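Local coordinates for protein voltage-sensor containing phosphatase (Ciona intestinalis, PDB 3V0D) that probably dephosphorylates phosphoinositides under voltage control, through a cytoplasmic region in which a PTEN-like phosphatase domain is joined to a C2 domain, at residues Phe147-Lys151 / Glu186-Lys190; Asp26-Thr31 / Tyr156-Arg161; His95-Leu100 / Thr175-Tyr181. The protein carries 1 engineered substitution. All coordinates share one frame; numbering follows the deposited sequence. Where two conformers were deposited one is given.

Contact 1: Phe147-Lys151 / Glu186-Lys190; sequences FDTAK and EKIKK
Glu186 and Lys190, one turn apart on helix 176-191, reach across to the N-terminus of helix 150-161, so that a carboxylate meets the first amide of a helix whose N-cap position is held by Thr149. Both side chains run extended beyond CG. Glu186 carries its CG anti to the backbone N (chi1 179°), which sends the chain straight out from its own helix and sets the carboxylate in front of Ala150. Glu186 OE1 accepts from Ala150 N at 2.8 Å, in a nearly straight bond (171° at the hydrogen), although the amide comes from above the carboxylate plane, 58° out of it. The other oxygen, Glu186 OE2, is bound by Lys190 NZ in a salt bridge of 2.9 Å, the ammonium arriving on the anti side. From there Lys190 NZ also donates to Asp148 O at 3.0 Å, tilted from the carbonyl plane, and one ammonium thus ties the carboxylate of its own helix to the backbone just ahead of the other. The CB of Thr149 points away from helix 176-191, and its OG1 bonds to Glu152 OE1. The negative carboxylate beside the positive end of the helix dipole is probably favourable, and bonds to both oxygens, from different partners, should limit rotation of the group. A bridging water extends the grip by one residue, accepting from Lys151 N at 3.0 Å and donating to Glu186 OE1 at 3.2 Å.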
loop_
_atom_site.group_PDB
_atom_site.type_symbol
_atom_site.label_atom_id
_atom_site.label_comp_id
_atom_site.label_asym_id
_atom_site.label_seq_id
_atom_site.Cartn_x
_atom_site.Cartn_y
_atom_site.Cartn_z
ATOM N N PHE A 147 18.830 -4.842 4.726
ATOM C CA PHE A 147 18.013 -5.704 5.570
ATOM C C PHE A 147 17.666 -6.935 4.778
ATOM O O PHE A 147 17.635 -6.893 3.549
ATOM C CB PHE A 147 16.716 -5.003 5.993
ATOM C CG PHE A 147 16.982 -3.712 6.689
ATOM C CD1 PHE A 147 16.987 -2.526 5.987
ATOM C CD2 PHE A 147 17.342 -3.685 8.034
ATOM C CE1 PHE A 147 17.285 -1.343 6.619
ATOM C CE2 PHE A 147 17.644 -2.496 8.657
ATOM C CZ PHE A 147 17.627 -1.337 7.950
ATOM N N ASP A 148 17.363 -7.997 5.509
ATOM C CA ASP A 148 16.987 -9.300 4.973
ATOM C C ASP A 148 15.482 -9.565 5.071
ATOM O O ASP A 148 14.973 -10.479 4.419
ATOM C CB ASP A 148 17.672 -10.437 5.795
ATOM C CG ASP A 148 19.189 -10.457 5.701
ATOM O OD1 ASP A 148 19.834 -10.865 6.702
ATOM O OD2 ASP A 148 19.745 -10.136 4.630
ATOM N N THR A 149 14.796 -8.814 5.942
ATOM C CA THR A 149 13.360 -9.027 6.192
ATOM C C THR A 149 12.597 -7.732 5.974
ATOM O O THR A 149 13.083 -6.629 6.280
ATOM C CB THR A 149 13.072 -9.552 7.614
ATOM O OG1 THR A 149 13.316 -8.528 8.599
ATOM C CG2 THR A 149 13.894 -10.807 7.914
ATOM N N ALA A 150 11.382 -7.868 5.443
ATOM C CA ALA A 150 10.493 -6.720 5.279
ATOM C C ALA A 150 10.262 -6.017 6.601
ATOM O O ALA A 150 10.262 -4.788 6.651
ATOM C CB ALA A 150 9.177 -7.151 4.655
ATOM N N LYS A 151 10.077 -6.780 7.688
ATOM C CA LYS A 151 9.820 -6.160 8.973
ATOM C C LYS A 151 10.932 -5.185 9.364
ATOM O O LYS A 151 10.657 -4.067 9.797
ATOM C CB LYS A 151 9.645 -7.231 10.040
ATOM C CG LYS A 151 9.253 -6.704 11.406
ATOM C CD LYS A 151 9.264 -7.820 12.447
ATOM C CE LYS A 151 8.854 -7.308 13.829
ATOM N NZ LYS A 151 9.859 -6.403 14.484
ATOM N N GLU A 186 9.865 -9.207 -0.608
ATOM C CA GLU A 186 10.806 -10.094 0.072
ATOM C C GLU A 186 10.688 -11.523 -0.458
ATOM O O GLU A 186 11.702 -12.185 -0.727
ATOM C CB GLU A 186 10.555 -10.048 1.573
ATOM C CG GLU A 186 11.485 -10.978 2.373
ATOM C CD GLU A 186 11.139 -11.117 3.851
ATOM O OE1 GLU A 186 10.404 -10.295 4.401
ATOM O OE2 GLU A 186 11.653 -12.068 4.489
ATOM N N LYS A 187 9.452 -12.003 -0.606
ATOM C CA LYS A 187 9.218 -13.358 -1.098
ATOM C C LYS A 187 9.696 -13.520 -2.538
ATOM O O LYS A 187 10.241 -14.579 -2.910
ATOM C CB LYS A 187 7.734 -13.720 -0.987
ATOM C CG LYS A 187 7.405 -15.162 -1.362
ATOM C CD LYS A 187 6.003 -15.584 -0.943
ATOM C CE LYS A 187 5.861 -15.652 0.575
ATOM N NZ LYS A 187 6.886 -16.547 1.206
ATOM N N ILE A 188 9.478 -12.507 -3.369
ATOM C CA ILE A 188 9.942 -12.534 -4.748
ATOM C C ILE A 188 11.477 -12.639 -4.808
ATOM O O ILE A 188 12.032 -13.447 -5.563
ATOM C CB ILE A 188 9.406 -11.309 -5.494
ATOM C CG1 ILE A 188 7.931 -11.545 -5.785
ATOM C CG2 ILE A 188 10.199 -11.034 -6.783
ATOM C CD1 ILE A 188 7.161 -10.325 -6.227
ATOM N N LYS A 189 12.165 -11.836 -3.999
ATOM C CA LYS A 189 13.625 -11.911 -3.947
ATOM C C LYS A 189 14.100 -13.258 -3.453
ATOM O O LYS A 189 15.037 -13.831 -4.013
ATOM C CB LYS A 189 14.147 -10.716 -3.128
ATOM C CG LYS A 189 15.650 -10.509 -3.102
ATOM C CD LYS A 189 16.024 -9.217 -2.378
ATOM C CE LYS A 189 17.528 -9.045 -2.269
ATOM N NZ LYS A 189 18.207 -8.964 -3.570
ATOM N N LYS A 190 13.476 -13.772 -2.399
ATOM C CA LYS A 190 13.982 -14.980 -1.767
ATOM C C LYS A 190 13.610 -16.249 -2.510
ATOM O O LYS A 190 14.423 -17.180 -2.552
ATOM C CB LYS A 190 13.517 -15.055 -0.316
ATOM C CG LYS A 190 14.216 -14.065 0.598
ATOM C CD LYS A 190 13.822 -14.252 2.054
ATOM C CE LYS A 190 14.601 -13.288 2.952
ATOM N NZ LYS A 190 14.193 -13.383 4.379
HETATM O O HOH W 1 9.321 -9.644 7.358
#

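Contact 2: Asp26-Thr31 / Tyr156-Arg161; sequences DLTYVT and YFGSRR
Asp26 meets Arg161 through a single oxygen: Asp26 OD1 takes Arg161 NH1 at 2.8 Å and Arg161 NH2 at 3.0 Å, an end-on salt bridge in which both nitrogens come from the same face of the carboxylate plane. NH1 lies nearly along the C-O axis of OD1, whereas NH2 stands well above the plane. The two side chains cross at about a right angle. Arg161 gets there by leaving its backbone with CG anti to N (chi1 -174°) and bending at chi2 (68°). Two residues on, the CB of Thr28 points toward the helix and OG1 sits in the guanidinium plane, where Arg161 NH1 donates to Thr28 OG1 at 2.9 Å (157° at the hydrogen); Lys15 O is a second partner of that hydroxyl. Thr28 CG2 rests 3.4 Å from Arg160 O. Strand 27-29 pairs with strand 34-41 in the central sheet of the phosphatase fold, and the axes of strand 27-29 and helix segment 156-161 approach to 9.2 Å. Arg161 also donates from NE to Gly129 O and from NH2 to Gly128 O, in the phosphate-binding P-loop, so Asp26 and Thr28 probably help to position the arginine that bonds to this loop. Val30, where the chain turns a corner, packs CG1 at 3.7 Å from Tyr156 CE2, the valine and tyrosine side chains sliding past each other in opposite directions; its CG2 reaches Phe157 CD1 at 4.3 Å. Val30 O lies at the edge of the Tyr156 ring and accepts from Tyr156 OH at 2.7 Å, the hydroxyl almost in line with the carbonyl bond. Thr31 follows with its CG2 near that hydroxyl, while its OG1 bonds to His33 N.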
loop_
_atom_site.group_PDB
_atom_site.type_symbol
_atom_site.label_atom_id
_atom_site.label_comp_id
_atom_site.label_asym_id
_atom_site.label_seq_id
_atom_site.Cartn_x
_atom_site.Cartn_y
_atom_site.Cartn_z
ATOM N N ASP A 26 10.702 19.408 4.117
ATOM C CA ASP A 26 10.253 18.117 4.616
ATOM C C ASP A 26 10.952 17.042 3.763
ATOM O O ASP A 26 10.486 16.678 2.681
ATOM C CB ASP A 26 8.725 18.027 4.510
ATOM C CG ASP A 26 8.143 16.767 5.145
ATOM O OD1 ASP A 26 8.905 15.867 5.548
ATOM O OD2 ASP A 26 6.894 16.718 5.298
ATOM N N LEU A 27 12.092 16.562 4.242
ATOM C CA LEU A 27 13.003 15.748 3.455
ATOM C C LEU A 27 13.897 15.044 4.454
ATOM O O LEU A 27 14.401 15.672 5.397
ATOM C CB LEU A 27 13.797 16.667 2.519
ATOM C CG LEU A 27 14.816 16.040 1.560
ATOM C CD1 LEU A 27 15.004 16.922 0.335
ATOM C CD2 LEU A 27 16.186 15.764 2.247
ATOM N N THR A 28 14.083 13.743 4.240
ATOM C CA THR A 28 14.823 12.901 5.161
ATOM C C THR A 28 15.825 12.065 4.388
ATOM O O THR A 28 15.438 11.370 3.435
ATOM C CB THR A 28 13.861 11.930 5.895
ATOM O OG1 THR A 28 12.824 12.669 6.563
ATOM C CG2 THR A 28 14.602 11.007 6.871
ATOM N N TYR A 29 17.090 12.062 4.810
ATOM C CA TYR A 29 18.054 11.073 4.342
ATOM C C TYR A 29 17.825 9.779 5.108
ATOM O O TYR A 29 18.251 9.622 6.248
ATOM C CB TYR A 29 19.495 11.556 4.512
ATOM C CG TYR A 29 19.919 12.545 3.468
ATOM C CD1 TYR A 29 19.659 13.907 3.615
ATOM C CD2 TYR A 29 20.556 12.117 2.312
ATOM C CE1 TYR A 29 20.058 14.820 2.654
ATOM C CE2 TYR A 29 20.969 13.019 1.330
ATOM C CZ TYR A 29 20.710 14.377 1.508
ATOM O OH TYR A 29 21.100 15.295 0.563
ATOM N N VAL A 30 17.067 8.872 4.509
ATOM C CA VAL A 30 16.855 7.549 5.095
ATOM C C VAL A 30 18.190 6.804 5.201
ATOM O O VAL A 30 18.475 6.196 6.231
ATOM C CB VAL A 30 15.789 6.769 4.300
ATOM C CG1 VAL A 30 15.650 5.340 4.840
ATOM C CG2 VAL A 30 14.432 7.515 4.357
ATOM N N THR A 31 18.981 6.909 4.130
ATOM C CA THR A 31 20.411 6.599 4.140
ATOM C C THR A 31 21.110 7.780 3.474
ATOM O O THR A 31 20.450 8.723 3.039
ATOM C CB THR A 31 20.755 5.329 3.380
ATOM O OG1 THR A 31 20.637 5.589 1.982
ATOM C CG2 THR A 31 19.865 4.137 3.781
ATOM N N TYR A 156 12.925 0.254 9.975
ATOM C CA TYR A 156 13.991 1.224 9.751
ATOM C C TYR A 156 13.434 2.483 9.074
ATOM O O TYR A 156 13.699 3.621 9.507
ATOM C CB TYR A 156 15.142 0.614 8.949
ATOM C CG TYR A 156 16.226 1.616 8.700
ATOM C CD1 TYR A 156 17.115 1.963 9.724
ATOM C CD2 TYR A 156 16.400 2.208 7.453
ATOM C CE1 TYR A 156 18.111 2.902 9.525
ATOM C CE2 TYR A 156 17.405 3.138 7.242
ATOM C CZ TYR A 156 18.246 3.492 8.276
ATOM O OH TYR A 156 19.254 4.413 8.086
ATOM N N PHE A 157 12.643 2.299 8.018
ATOM C CA PHE A 157 12.009 3.450 7.385
ATOM C C PHE A 157 11.197 4.235 8.410
ATOM O O PHE A 157 11.301 5.462 8.489
ATOM C CB PHE A 157 11.094 2.997 6.224
ATOM C CG PHE A 157 10.314 4.136 5.654
ATOM C CD1 PHE A 157 10.906 5.057 4.789
ATOM C CD2 PHE A 157 8.983 4.332 6.019
ATOM C CE1 PHE A 157 10.178 6.148 4.299
ATOM C CE2 PHE A 157 8.251 5.427 5.523
ATOM C CZ PHE A 157 8.857 6.327 4.666
ATOM N N GLY A 158 10.396 3.513 9.190
ATOM C CA GLY A 158 9.578 4.188 10.195
ATOM C C GLY A 158 10.439 4.950 11.203
ATOM O O GLY A 158 10.103 6.071 11.555
ATOM N N SER A 159 11.558 4.364 11.624
ATOM C CA SER A 159 12.444 4.998 12.599
ATOM C C SER A 159 13.085 6.261 12.063
ATOM O O SER A 159 13.428 7.164 12.825
ATOM C CB SER A 159 13.529 4.020 13.073
ATOM O OG SER A 159 14.613 3.859 12.162
ATOM N N ARG A 160 13.279 6.320 10.745
ATOM C CA ARG A 160 13.941 7.486 10.132
ATOM C C ARG A 160 12.965 8.576 9.726
ATOM O O ARG A 160 13.321 9.745 9.756
ATOM C CB ARG A 160 14.836 7.059 8.963
ATOM C CG ARG A 160 15.991 6.161 9.392
ATOM C CD ARG A 160 16.420 6.499 10.817
ATOM N NE ARG A 160 17.784 6.108 11.101
ATOM C CZ ARG A 160 18.148 5.234 12.027
ATOM N NH1 ARG A 160 17.243 4.615 12.793
ATOM N NH2 ARG A 160 19.443 5.005 12.190
ATOM N N ARG A 161 11.757 8.192 9.316
ATOM C CA ARG A 161 10.813 9.099 8.684
ATOM C C ARG A 161 9.646 9.510 9.583
ATOM O O ARG A 161 8.961 10.489 9.283
ATOM C CB ARG A 161 10.330 8.466 7.356
ATOM C CG ARG A 161 9.440 9.327 6.497
ATOM C CD ARG A 161 10.196 10.536 5.920
ATOM N NE ARG A 161 9.261 11.310 5.117
ATOM C CZ ARG A 161 9.270 12.631 4.987
ATOM N NH1 ARG A 161 10.262 13.365 5.485
ATOM N NH2 ARG A 161 8.305 13.210 4.293
#

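Contact 3: His95-Leu100 / Thr175-Tyr181; sequences HNVPTL and TASQIRY
At the boundary between the phosphatase and C2 domains, segment 95-100 lies against the first two turns of helix 176-191; it is the later part of the loop that, by similarity to PTEN, probably corresponds to the WPD loop of protein tyrosine phosphatases. The helix starts with a capping box: Gln178 N donates to Thr175 OG1, and Thr175 N returns a bond to Gln178 OE1, at 2.9 Å from above the carbonyl plane. With OE1 so engaged, the other end of the amide faces the loop, and Gln178 NE2 donates to Asn96 O at 3.0 Å, nearly straight (170°) and in the amide plane. Waters fill in on the His95 side, one between His95 O and Thr175 OG1, another accepting from both His95 N and Gln178 NE2. The CB of Val97 points toward the helix, and its two methyls part. Val97 CG1, anti to the carbonyl carbon (chi1 -69°), nears Ser177 O at 3.5 Å; Val97 CG2 stands over the centre of the Tyr181 ring, 3.7 Å from its centroid and 6° off the normal, a CH-pi contact. Leu100 adds CD2 at 3.7 Å from Tyr181 CD2. From the C2 side Asp269 holds both Tyr181 OH and Leu100 N, and Trp293 NE1 donates to Asn96 OD1. Pro98 O, 3.5 Å from Tyr181 CE2, is buried without a hydrogen-bonding partner in the model. Partners at both ends of the Gln178 amide should fix its rotation, and the geometry is consistent with coupling of loop, helix start and C2 domain through directional bonds around apolar packing.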
loop_
_atom_site.group_PDB
_atom_site.type_symbol
_atom_site.label_atom_id
_atom_site.label_comp_id
_atom_site.label_asym_id
_atom_site.label_seq_id
_atom_site.Cartn_x
_atom_site.Cartn_y
_atom_site.Cartn_z
ATOM N N HIS A 95 -2.878 5.657 0.098
ATOM C CA HIS A 95 -3.397 4.588 0.975
ATOM C C HIS A 95 -3.574 3.268 0.248
ATOM O O HIS A 95 -4.269 2.387 0.751
ATOM C CB HIS A 95 -4.686 4.980 1.724
ATOM C CG HIS A 95 -4.649 6.359 2.236
ATOM N ND1 HIS A 95 -3.727 6.805 3.157
ATOM C CD2 HIS A 95 -5.421 7.412 1.924
ATOM C CE1 HIS A 95 -3.941 8.092 3.390
ATOM N NE2 HIS A 95 -4.978 8.480 2.668
ATOM N N ASN A 96 -2.895 3.117 -0.891
ATOM C CA ASN A 96 -2.956 1.901 -1.670
ATOM C C ASN A 96 -1.538 1.469 -2.071
ATOM O O ASN A 96 -0.551 1.970 -1.524
ATOM C CB ASN A 96 -3.915 2.091 -2.862
ATOM C CG ASN A 96 -5.362 2.134 -2.392
ATOM O OD1 ASN A 96 -5.980 1.087 -2.177
ATOM N ND2 ASN A 96 -5.911 3.322 -2.207
ATOM N N VAL A 97 -1.434 0.500 -2.978
ATOM C CA VAL A 97 -0.170 -0.155 -3.303
ATOM C C VAL A 97 0.081 -0.100 -4.791
ATOM O O VAL A 97 -0.853 -0.025 -5.592
ATOM C CB VAL A 97 -0.135 -1.643 -2.817
ATOM C CG1 VAL A 97 -0.090 -1.706 -1.293
ATOM C CG2 VAL A 97 -1.282 -2.451 -3.396
ATOM N N PRO A 98 1.359 -0.201 -5.191
ATOM C CA PRO A 98 1.670 -0.416 -6.607
ATOM C C PRO A 98 1.291 -1.852 -6.997
ATOM O O PRO A 98 1.270 -2.754 -6.157
ATOM C CB PRO A 98 3.198 -0.276 -6.630
ATOM C CG PRO A 98 3.634 -0.807 -5.295
ATOM C CD PRO A 98 2.562 -0.295 -4.332
ATOM N N THR A 99 1.084 -2.064 -8.289
ATOM C CA THR A 99 1.045 -3.440 -8.761
ATOM C C THR A 99 2.431 -4.067 -8.556
ATOM O O THR A 99 3.448 -3.355 -8.524
ATOM C CB THR A 99 0.635 -3.544 -10.231
ATOM O OG1 THR A 99 1.642 -2.908 -11.033
ATOM C CG2 THR A 99 -0.747 -2.964 -10.477
ATOM N N LEU A 100 2.488 -5.396 -8.468
ATOM C CA LEU A 100 3.801 -6.039 -8.373
ATOM C C LEU A 100 4.616 -5.797 -9.619
ATOM O O LEU A 100 5.826 -5.571 -9.516
ATOM C CB LEU A 100 3.719 -7.525 -8.006
ATOM C CG LEU A 100 3.250 -7.833 -6.579
ATOM C CD1 LEU A 100 3.251 -9.341 -6.374
ATOM C CD2 LEU A 100 4.109 -7.154 -5.518
ATOM N N THR A 175 -0.279 1.320 5.589
ATOM C CA THR A 175 -1.457 0.445 5.602
ATOM C C THR A 175 -1.041 -1.003 5.709
ATOM O O THR A 175 0.114 -1.376 5.470
ATOM C CB THR A 175 -2.374 0.638 4.384
ATOM O OG1 THR A 175 -1.700 0.067 3.251
ATOM C CG2 THR A 175 -2.719 2.092 4.141
ATOM N N ALA A 176 -2.004 -1.857 6.052
ATOM C CA ALA A 176 -1.753 -3.290 6.061
ATOM C C ALA A 176 -1.362 -3.834 4.691
ATOM O O ALA A 176 -0.476 -4.697 4.588
ATOM C CB ALA A 176 -2.937 -4.052 6.601
ATOM N N SER A 177 -2.006 -3.367 3.617
ATOM C CA SER A 177 -1.619 -3.860 2.305
ATOM C C SER A 177 -0.232 -3.375 1.909
ATOM O O SER A 177 0.503 -4.107 1.235
ATOM C CB SER A 177 -2.614 -3.449 1.215
ATOM O OG SER A 177 -3.897 -4.005 1.443
ATOM N N GLN A 178 0.144 -2.167 2.298
ATOM C CA GLN A 178 1.501 -1.686 2.052
ATOM C C GLN A 178 2.528 -2.599 2.727
ATOM O O GLN A 178 3.523 -3.017 2.107
ATOM C CB GLN A 178 1.632 -0.227 2.479
ATOM C CG GLN A 178 0.895 0.701 1.526
ATOM C CD GLN A 178 0.733 2.119 2.023
ATOM O OE1 GLN A 178 0.979 2.431 3.191
ATOM N NE2 GLN A 178 0.301 2.997 1.117
ATOM N N ILE A 179 2.282 -2.971 3.983
ATOM C CA ILE A 179 3.140 -3.942 4.657
ATOM C C ILE A 179 3.175 -5.263 3.898
ATOM O O ILE A 179 4.261 -5.852 3.680
ATOM C CB ILE A 179 2.664 -4.137 6.119
ATOM C CG1 ILE A 179 2.928 -2.871 6.920
ATOM C CG2 ILE A 179 3.325 -5.351 6.778
ATOM C CD1 ILE A 179 2.233 -2.858 8.293
ATOM N N ARG A 180 2.006 -5.757 3.490
ATOM C CA ARG A 180 1.924 -7.010 2.766
ATOM C C ARG A 180 2.748 -6.956 1.474
ATOM O O ARG A 180 3.391 -7.941 1.115
ATOM C CB ARG A 180 0.463 -7.333 2.490
ATOM C CG ARG A 180 0.249 -8.579 1.672
ATOM C CD ARG A 180 -1.192 -9.103 1.777
ATOM N NE ARG A 180 -2.230 -8.075 1.830
ATOM C CZ ARG A 180 -2.850 -7.626 2.925
ATOM N NH1 ARG A 180 -3.752 -6.684 2.770
ATOM N NH2 ARG A 180 -2.616 -8.092 4.152
ATOM N N TYR A 181 2.702 -5.837 0.758
ATOM C CA TYR A 181 3.382 -5.740 -0.527
ATOM C C TYR A 181 4.897 -5.695 -0.374
ATOM O O TYR A 181 5.613 -6.247 -1.217
ATOM C CB TYR A 181 2.798 -4.583 -1.365
ATOM C CG TYR A 181 1.629 -5.081 -2.197
ATOM C CD1 TYR A 181 0.499 -5.661 -1.599
ATOM C CD2 TYR A 181 1.695 -5.070 -3.591
ATOM C CE1 TYR A 181 -0.509 -6.196 -2.333
ATOM C CE2 TYR A 181 0.671 -5.647 -4.358
ATOM C CZ TYR A 181 -0.415 -6.219 -3.717
ATOM O OH TYR A 181 -1.417 -6.835 -4.435
HETATM O O HOH W 2 -3.566 -0.229 1.285
HETATM O O HOH W 3 -0.376 5.865 1.632
#

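Overall arrangement
Contact 3 lies at the C2 boundary, contacts 1 and 2 within the phosphatase domain. Contacts 1 and 2 have centres about 19 Å apart and share helix 150-161, touching where Phe147 CZ lies 3.3 Å from Tyr156 CB. Contacts 1 and 3 share helix 176-191 at about 15 Å between centres, joined by Ile188 CD1 and Leu100 CD1 at 4.0 Å. Contacts 2 and 3 do not touch, their nearest atoms being about 8 Å apart, yet each has a link to the P-loop: Arg161 to Gly128 and Gly129, Gln178 to Arg132. A bound phosphate ion, probably from the crystallisation liquor, comes to about 5 Å of the His95 side chain (nearest atoms).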